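Local coordinates for protein GP23.1 (Bacillus phage spp1, PDB 2XF7) that is a putative chaperone of a bacterial virus, a small all-helical protein that assembles as a hexamer, at residues S2-Y7 / Q35-K40. Residues are numbered along the deposited sequence; the frame is centred on the assembly and turned at random.
Sequences SESLLY and QEEADK
The ring of Tyr7 meets helix 35-42 by its edge: the carbonyl O of Glu37 and CB of Lys40 lie near the ring plane, the former 3.6 Å from CE1, the latter 3.5 Å from OH. One face has OE1 of Glu3 3.9 Å above it, displaced from the ring centre toward its edge, while CD1 also touches CB and CG of Glu37, CG at 3.7 Å and on the Glu3 OE1 side of the ring plane. With CG anti to the backbone N (chi1 -179°), Tyr7 reaches the helix, and its hydroxyl hydrogen-bonds Asp32 of the second subunit.

The second flat group, the carboxylate of Glu37, is inclined 31° to the ring and held through both of its oxygens by Ser4. Ser4 N donates to OE2 over 2.8 Å in a nearly straight bond (N-H...O 173°), and Ser4 OG donates to OE1 over 2.6 Å; each acceptor uses its syn lone pair. Two such anchors should fix the carboxylate's rotation, and OE1 also accepts from Thr34 N. The straight run of the Glu37 chain after CG carries its carboxylate from helix to loop backbone. Glu3 OE1 stands 4.7 Å from Glu37 OE2, a like-charge approach that the donors around Glu37 probably offset.

Lys40 turns its amine to Ala30 O of the second subunit, so Lys40 and Tyr7 also belong to a subunit interface. A buried helix glutamate thus clamps the type I turn Ser4-Tyr7, tying the lead-in to helix 7-15 onto helix 35-42 in this small three-helix fold.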
# COMPACT_ATOMS: atom_id res chain seq x y z
N SER B 2 -7.53 19.83 2.62
CA SER B 2 -7.26 18.40 2.34
C SER B 2 -5.80 18.15 1.95
O SER B 2 -5.26 18.76 1.01
CB SER B 2 -8.21 17.88 1.26
N GLU B 3 -5.17 17.19 2.66
CA GLU B 3 -3.78 16.76 2.51
C GLU B 3 -3.42 16.40 1.07
O GLU B 3 -4.22 15.71 0.39
CB GLU B 3 -3.59 15.50 3.36
CG GLU B 3 -2.21 15.33 3.97
CD GLU B 3 -2.26 15.27 5.49
OE1 GLU B 3 -1.38 15.88 6.13
OE2 GLU B 3 -3.22 14.67 6.04
N SER B 4 -2.19 16.78 0.61
CA SER B 4 -1.77 16.33 -0.70
C SER B 4 -1.68 14.79 -0.59
O SER B 4 -1.23 14.25 0.43
CB SER B 4 -0.40 16.90 -1.04
OG SER B 4 -0.50 18.32 -1.19
N LEU B 5 -2.13 14.09 -1.64
CA LEU B 5 -2.12 12.62 -1.60
C LEU B 5 -0.73 12.01 -1.32
O LEU B 5 -0.64 10.97 -0.65
CB LEU B 5 -2.66 12.07 -2.92
CG LEU B 5 -4.16 12.23 -3.16
CD1 LEU B 5 -4.59 11.53 -4.46
CD2 LEU B 5 -5.02 11.72 -1.98
N LEU B 6 0.33 12.68 -1.82
CA LEU B 6 1.72 12.22 -1.65
C LEU B 6 2.42 12.74 -0.42
O LEU B 6 3.64 12.58 -0.28
CB LEU B 6 2.51 12.61 -2.91
CG LEU B 6 2.03 11.89 -4.19
CD1 LEU B 6 2.65 12.48 -5.43
CD2 LEU B 6 2.23 10.36 -4.10
N TYR B 7 1.68 13.39 0.48
CA TYR B 7 2.33 13.86 1.70
C TYR B 7 3.11 12.70 2.44
O TYR B 7 4.32 12.84 2.74
CB TYR B 7 1.31 14.50 2.64
CG TYR B 7 1.96 15.02 3.91
CD1 TYR B 7 2.67 16.21 3.91
CD2 TYR B 7 2.00 14.24 5.06
CE1 TYR B 7 3.30 16.65 5.06
CE2 TYR B 7 2.63 14.67 6.23
CZ TYR B 7 3.26 15.90 6.23
OH TYR B 7 3.90 16.35 7.35
N GLN B 35 3.87 24.33 0.04
CA GLN B 35 5.06 24.76 0.77
C GLN B 35 4.91 24.42 2.28
O GLN B 35 5.89 24.00 2.92
CB GLN B 35 5.24 26.29 0.61
CG GLN B 35 6.53 26.73 1.29
CD GLN B 35 7.76 26.08 0.67
OE1 GLN B 35 7.99 26.15 -0.55
NE2 GLN B 35 8.55 25.40 1.49
N GLU B 36 3.71 24.63 2.84
CA GLU B 36 3.45 24.34 4.26
C GLU B 36 3.72 22.84 4.54
O GLU B 36 4.35 22.51 5.57
CB GLU B 36 2.00 24.64 4.61
CG GLU B 36 1.78 24.18 6.06
CD GLU B 36 0.54 24.79 6.65
OE1 GLU B 36 0.52 26.05 6.69
OE2 GLU B 36 -0.38 24.02 7.04
N GLU B 37 3.28 21.96 3.62
CA GLU B 37 3.55 20.53 3.81
C GLU B 37 5.07 20.25 3.77
O GLU B 37 5.57 19.46 4.59
CB GLU B 37 2.85 19.71 2.72
CG GLU B 37 1.36 19.61 3.03
CD GLU B 37 0.58 18.98 1.89
OE1 GLU B 37 0.98 19.18 0.72
OE2 GLU B 37 -0.38 18.21 2.15
N ALA B 38 5.80 20.87 2.82
CA ALA B 38 7.24 20.63 2.78
C ALA B 38 7.89 21.14 4.10
O ALA B 38 8.76 20.46 4.66
CB ALA B 38 7.87 21.40 1.62
N ASP B 39 7.45 22.29 4.62
CA ASP B 39 7.99 22.83 5.89
C ASP B 39 7.67 21.85 7.06
O ASP B 39 8.55 21.61 7.93
CB ASP B 39 7.31 24.17 6.18
CG ASP B 39 7.73 25.30 5.24
OD1 ASP B 39 8.76 25.14 4.53
OD2 ASP B 39 7.04 26.34 5.24
N LYS B 40 6.46 21.20 7.02
CA LYS B 40 6.12 20.19 8.07
C LYS B 40 7.05 19.02 7.96
O LYS B 40 7.57 18.50 8.96
CB LYS B 40 4.65 19.74 8.02
CG LYS B 40 3.67 20.87 8.36
CD LYS B 40 2.23 20.42 8.49
CE LYS B 40 1.45 21.59 9.09
NZ LYS B 40 1.51 21.67 10.60